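Local atomic coordinates of TbpB (Actinobacillus pleuropneumoniae, PDB entry 3HOL), a protein that probably binds host transferrin at the bacterial surface as the lipoprotein part of a receptor for iron acquisition. Residues Ala263-Gly267 against Ser268-Thr272; Val299-Asp303 against Gly304-Lys308; Ala446-Asp450 against Ala451-Leu455. All blocks are in the same frame, centred on the assembly; numbering follows the deposited sequence.

Interaction 1 (Ala263-Gly267 against Ser268-Thr272)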
# COMPACT_ATOMS: atom_id res chain seq x y z
N ALA A 263 7.81 -12.99 7.26
CA ALA A 263 9.17 -13.40 7.01
C ALA A 263 10.00 -12.16 6.63
O ALA A 263 9.46 -11.14 6.27
CB ALA A 263 9.21 -14.41 5.88
N LYS A 264 11.32 -12.30 6.69
CA LYS A 264 12.24 -11.19 6.45
C LYS A 264 13.39 -11.73 5.63
O LYS A 264 13.80 -12.88 5.86
CB LYS A 264 12.75 -10.72 7.81
CG LYS A 264 13.98 -9.82 7.80
CD LYS A 264 14.41 -9.50 9.26
CE LYS A 264 15.65 -8.60 9.27
NZ LYS A 264 15.51 -7.42 8.33
N HIS A 265 13.89 -10.94 4.66
CA HIS A 265 14.98 -11.41 3.82
C HIS A 265 16.34 -11.14 4.49
O HIS A 265 16.46 -10.32 5.38
CB HIS A 265 14.92 -10.88 2.36
CG HIS A 265 15.33 -9.44 2.19
ND1 HIS A 265 16.64 -9.01 2.34
CD2 HIS A 265 14.62 -8.34 1.85
CE1 HIS A 265 16.70 -7.71 2.13
NE2 HIS A 265 15.50 -7.28 1.80
N ASN A 266 17.35 -11.86 4.04
CA ASN A 266 18.68 -11.77 4.65
C ASN A 266 19.65 -11.00 3.76
O ASN A 266 20.86 -11.24 3.86
CB ASN A 266 19.22 -13.18 4.94
CG ASN A 266 19.38 -14.03 3.67
OD1 ASN A 266 18.74 -13.78 2.61
ND2 ASN A 266 20.24 -15.06 3.77
N GLY A 267 19.15 -10.12 2.89
CA GLY A 267 20.03 -9.38 1.96
C GLY A 267 20.75 -8.19 2.60
O GLY A 267 20.26 -7.61 3.59
N SER A 268 21.92 -7.83 2.04
CA SER A 268 22.69 -6.66 2.54
C SER A 268 22.92 -5.65 1.44
O SER A 268 23.36 -6.04 0.35
CB SER A 268 24.08 -7.09 3.01
OG SER A 268 24.03 -8.26 3.82
N ASN A 269 22.68 -4.37 1.73
CA ASN A 269 22.96 -3.30 0.74
C ASN A 269 22.31 -3.63 -0.62
O ASN A 269 23.00 -3.70 -1.65
CB ASN A 269 24.49 -3.09 0.54
CG ASN A 269 25.20 -2.54 1.79
OD1 ASN A 269 25.47 -3.27 2.75
ND2 ASN A 269 25.56 -1.25 1.75
N VAL A 270 21.00 -3.89 -0.60
CA VAL A 270 20.27 -4.32 -1.78
C VAL A 270 19.96 -3.09 -2.64
O VAL A 270 19.44 -2.10 -2.11
CB VAL A 270 18.95 -5.02 -1.33
CG1 VAL A 270 18.03 -5.24 -2.50
CG2 VAL A 270 19.28 -6.34 -0.60
N ASP A 271 20.28 -3.15 -3.94
CA ASP A 271 19.96 -2.08 -4.90
C ASP A 271 18.46 -2.12 -5.16
O ASP A 271 17.90 -3.20 -5.38
CB ASP A 271 20.60 -2.34 -6.27
CG ASP A 271 22.13 -2.45 -6.25
OD1 ASP A 271 22.80 -1.81 -5.39
OD2 ASP A 271 22.65 -3.16 -7.14
N THR A 272 17.81 -0.97 -5.16
CA THR A 272 16.34 -0.94 -5.29
C THR A 272 15.92 0.00 -6.39
O THR A 272 16.73 0.86 -6.82
CB THR A 272 15.65 -0.58 -3.95
OG1 THR A 272 16.07 0.72 -3.55
CG2 THR A 272 16.04 -1.55 -2.84
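Gly267 meets the side chain of Val270 where the chain leaves a strand and bends into a linker. Methyl CG2 of Val270 lies 4.0 Å from the carbonyl carbon C of Gly267. The same methyl is 4.0 Å from CE1 of the His265 imidazole. One valine branch therefore touches both the backbone and the ring. The methyl approaches the ring at a slant. CG2 of Val270 stands beside its own backbone N, while CG1 is anti to that N (chi1 169°). This rotation turns CG2 back to the preceding residues.

The imidazole is held by a bond of its own. The N-H of Gly267 donates to ND1 of His265 over 2.8 Å, with an N-H...acceptor angle of 153°. The donor lies almost exactly in the ring plane. That bond ties the ring to the backbone two residues on and limits its rotation. As ND1 accepts here, the proton of a neutral ring would probably sit on NE2.

Ser268 follows Gly267 directly. Its CB and OG lie close to C of Gly267, although its CB points away overall. The valine-to-imidazole contact is apolar and lies at the surface. His265 stacks edge-to-face on Tyr122 of strand 119-133 and also touches Leu120. Val270 rests on Gln118. This connection leads from barrel strand 257-265, alongside strand 119-133, to strand 272-282 of the next sheet.

Interaction 2 (Val299-Asp303 against Gly304-Lys308)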
# COMPACT_ATOMS: atom_id res chain seq x y z
N VAL A 299 -6.35 5.16 -5.38
CA VAL A 299 -6.88 4.87 -4.05
C VAL A 299 -6.07 5.71 -3.07
O VAL A 299 -4.82 5.62 -3.00
CB VAL A 299 -6.78 3.35 -3.77
CG1 VAL A 299 -7.10 3.04 -2.32
CG2 VAL A 299 -7.70 2.54 -4.73
N LEU A 300 -6.76 6.58 -2.35
CA LEU A 300 -6.08 7.46 -1.42
C LEU A 300 -6.52 7.04 -0.04
O LEU A 300 -7.73 7.06 0.25
CB LEU A 300 -6.46 8.93 -1.73
CG LEU A 300 -5.99 10.00 -0.76
CD1 LEU A 300 -4.46 10.21 -0.88
CD2 LEU A 300 -6.74 11.33 -1.00
N ILE A 301 -5.58 6.64 0.81
CA ILE A 301 -5.91 6.13 2.13
C ILE A 301 -5.71 7.23 3.16
O ILE A 301 -4.59 7.65 3.41
CB ILE A 301 -5.08 4.83 2.50
CG1 ILE A 301 -5.20 3.77 1.36
CG2 ILE A 301 -5.52 4.24 3.85
CD1 ILE A 301 -4.57 2.38 1.67
N ILE A 302 -6.79 7.67 3.79
CA ILE A 302 -6.71 8.73 4.81
C ILE A 302 -7.13 8.20 6.16
O ILE A 302 -8.25 7.69 6.31
CB ILE A 302 -7.58 10.00 4.46
CG1 ILE A 302 -7.24 10.56 3.07
CG2 ILE A 302 -7.46 11.09 5.61
CD1 ILE A 302 -5.76 10.91 2.86
N ASP A 303 -6.22 8.34 7.13
CA ASP A 303 -6.43 7.86 8.49
C ASP A 303 -7.08 6.47 8.47
O ASP A 303 -8.09 6.23 9.15
CB ASP A 303 -7.26 8.88 9.30
CG ASP A 303 -7.46 8.45 10.74
OD1 ASP A 303 -6.55 7.80 11.32
OD2 ASP A 303 -8.54 8.76 11.29
N GLY A 304 -6.52 5.59 7.64
CA GLY A 304 -6.94 4.20 7.57
C GLY A 304 -8.03 3.89 6.56
O GLY A 304 -8.19 2.73 6.15
N LYS A 305 -8.79 4.90 6.13
CA LYS A 305 -9.94 4.68 5.22
C LYS A 305 -9.61 4.95 3.74
O LYS A 305 -9.00 5.97 3.40
CB LYS A 305 -11.14 5.52 5.68
CG LYS A 305 -12.47 5.35 4.86
CD LYS A 305 -13.69 5.84 5.68
CE LYS A 305 -15.00 5.84 4.88
NZ LYS A 305 -15.54 4.48 4.56
N LYS A 306 -10.04 4.03 2.87
CA LYS A 306 -9.80 4.11 1.44
C LYS A 306 -10.76 5.08 0.75
O LYS A 306 -11.98 4.95 0.90
CB LYS A 306 -9.93 2.72 0.80
CG LYS A 306 -8.72 1.79 1.01
CD LYS A 306 -8.94 0.37 0.48
CE LYS A 306 -7.66 -0.49 0.67
NZ LYS A 306 -7.77 -1.84 0.04
N ILE A 307 -10.22 6.03 0.00
CA ILE A 307 -11.02 6.90 -0.86
C ILE A 307 -10.72 6.54 -2.32
O ILE A 307 -9.55 6.54 -2.73
CB ILE A 307 -10.72 8.40 -0.60
CG1 ILE A 307 -10.83 8.72 0.90
CG2 ILE A 307 -11.62 9.30 -1.42
CD1 ILE A 307 -10.50 10.17 1.27
N LYS A 308 -11.75 6.17 -3.08
CA LYS A 308 -11.56 5.86 -4.50
C LYS A 308 -11.65 7.16 -5.30
O LYS A 308 -12.68 7.84 -5.30
CB LYS A 308 -12.56 4.81 -5.02
CG LYS A 308 -12.60 3.47 -4.26
CD LYS A 308 -11.72 2.37 -4.93
CE LYS A 308 -11.65 1.03 -4.11
NZ LYS A 308 -10.53 0.92 -3.09
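Strands 299-302 and 305-308 form a two-residue beta hairpin, joined by a type I' turn from Ile302 to Lys305. Leu300 and Ile307 form a hydrogen-bonded pair. The N-H of Leu300 reaches O of Ile307 at 2.8 Å, nearly straight at 174°. The return bond, Ile307 N to Leu300 O, is 2.7 Å. Ile302 and Lys305 make the second pair. Ile302 N reaches Lys305 O at 2.8 Å. The N-H of Lys305 comes to O of Ile302 at 2.8 Å from well above the carbonyl plane.

On one face, CG1 of Ile302 meets CD1 of Ile307 at 3.7 Å, the two chains crossing at a slant. Leu300 lies on this same face, is buried, and packs on Phe359 of strand 356-363. On the other, CG of Lys306 lies 3.9 Å from CG1 of Val299 and beside CG1 of Ile301. The lysine chain is extended beyond CG, and its NZ bonds to O of Pro26. Lys308 bends at chi2 (-96°), bringing NZ within 3.7 Å of CG2 of Val299.

Asp303 and Gly304 both have positive phi, as the central residues of a type I' turn do. This is a classic hairpin, within the C-lobe handle domain.

Interaction 3 (Ala446-Asp450 against Ala451-Leu455)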
# COMPACT_ATOMS: atom_id res chain seq x y z
N ALA A 446 13.97 23.66 -7.86
CA ALA A 446 13.01 24.67 -8.27
C ALA A 446 13.49 26.05 -7.83
O ALA A 446 14.15 26.18 -6.78
CB ALA A 446 11.68 24.39 -7.69
N LYS A 447 13.17 27.08 -8.62
CA LYS A 447 13.50 28.46 -8.26
C LYS A 447 12.52 29.43 -8.90
O LYS A 447 11.76 29.08 -9.83
CB LYS A 447 14.91 28.81 -8.75
CG LYS A 447 15.06 28.68 -10.26
CD LYS A 447 16.44 29.05 -10.74
CE LYS A 447 16.41 30.49 -11.24
NZ LYS A 447 17.69 30.82 -11.88
N THR A 448 12.53 30.66 -8.40
CA THR A 448 11.80 31.74 -9.06
C THR A 448 12.78 32.45 -9.97
O THR A 448 14.00 32.17 -9.93
CB THR A 448 11.27 32.78 -8.05
OG1 THR A 448 12.37 33.33 -7.33
CG2 THR A 448 10.33 32.14 -7.05
N SER A 449 12.27 33.36 -10.78
CA SER A 449 13.10 34.32 -11.50
C SER A 449 13.99 35.12 -10.52
O SER A 449 13.83 35.01 -9.25
CB SER A 449 12.20 35.28 -12.28
OG SER A 449 11.41 36.07 -11.39
N ASP A 450 14.91 35.92 -11.06
CA ASP A 450 15.73 36.75 -10.16
C ASP A 450 14.86 37.73 -9.35
O ASP A 450 15.04 37.84 -8.15
CB ASP A 450 16.88 37.47 -10.88
CG ASP A 450 18.04 37.86 -9.92
OD1 ASP A 450 19.17 37.32 -10.06
OD2 ASP A 450 17.84 38.70 -9.00
N ALA A 451 13.89 38.40 -9.98
CA ALA A 451 13.01 39.32 -9.25
C ALA A 451 11.91 38.66 -8.41
O ALA A 451 11.25 39.34 -7.61
CB ALA A 451 12.37 40.34 -10.20
N GLY A 452 11.66 37.36 -8.62
CA GLY A 452 10.61 36.65 -7.85
C GLY A 452 9.24 37.13 -8.30
O GLY A 452 9.11 37.71 -9.38
N PHE A 453 8.21 36.87 -7.49
CA PHE A 453 6.86 37.27 -7.84
C PHE A 453 6.08 37.77 -6.65
O PHE A 453 6.42 37.44 -5.49
CB PHE A 453 6.10 36.17 -8.61
CG PHE A 453 5.70 34.96 -7.79
CD1 PHE A 453 4.41 34.87 -7.24
CD2 PHE A 453 6.56 33.88 -7.64
CE1 PHE A 453 4.01 33.75 -6.50
CE2 PHE A 453 6.16 32.74 -6.91
CZ PHE A 453 4.89 32.67 -6.33
N ALA A 454 5.06 38.58 -6.93
CA ALA A 454 4.25 39.24 -5.90
C ALA A 454 3.13 38.33 -5.44
O ALA A 454 2.42 37.77 -6.26
CB ALA A 454 3.70 40.60 -6.39
N LEU A 455 2.97 38.17 -4.13
CA LEU A 455 1.95 37.24 -3.61
C LEU A 455 0.51 37.75 -3.71
O LEU A 455 -0.43 36.96 -3.91
CB LEU A 455 2.28 36.80 -2.18
CG LEU A 455 3.46 35.82 -2.03
CD1 LEU A 455 3.45 35.20 -0.63
CD2 LEU A 455 3.45 34.71 -3.09
O HOH W 1 9.58 38.46 -11.89
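Thr448 meets Gly452 and Phe453 where the chain leaves strand 441-447. Its OG1 is 3.8 Å from CA of Gly452. Its methyl CG2 is 4.2 Å from CD2 of Phe453. The methyl comes at the edge of the phenyl ring, near the ring plane, and the two side chains cross at about a right angle. The threonine hydroxyl sits between its backbone N and carbonyl carbon (chi1 59°). From there OG1 donates to O of Ser449 at 2.9 Å, in the carbonyl plane and on a lone pair. OG1 is also hydrogen-bonded with N of Phe467, so this hydroxyl has two backbone partners.

Ser449 follows, and both of its oxygens face one donor. The N-H of Gly452 makes a weak bond to O of Ser449 at 3.3 Å. It makes a second weak bond to OG of Ser449 at 3.1 Å. Water 1 joins the same two residues. It donates to O of Gly452 at 2.7 Å and is hydrogen-bonded to OG of Ser449 at 3.1 Å. The serine hydroxyl thus reaches Gly452 both directly and through water.

Asp450 stands at the corner, and its CB points away from the residues ahead. Asp450 and Ala451 have the backbone angles of the central residues of a type I turn. Gly452 has positive phi (70°), which turns the chain out of the bend.

Phe453 also packs edge-to-face on Trp392. O of Ala451 receives ND2 of Asn464. The weak bond from Gly452 N to Ser449 O, three residues back, is that of a type I beta turn from Ser449 to Gly452, here in a surface loop between neighbouring antiparallel strands of a barrel.

All three contacts are local, within one continuous stretch each, but they lie in different parts of the fold. Interaction 2 is the partly buried one, with centre about 10 Å from the centre of the chain. Interactions 1 and 3 are surface contacts, at about 19 and 37 Å. None touches another, and none shares a strand. Interaction 1 leaves one barrel for the next sheet, while interaction 3 lies in a loop of the other barrel. Interaction 2 belongs to the handle domain. Paired backbone bonds and aliphatic side chains hold the hairpin. Interaction 1 relies on a ring-to-backbone bond and a valine methyl. Interaction 3 uses hydroxyls, weak bonds and a water.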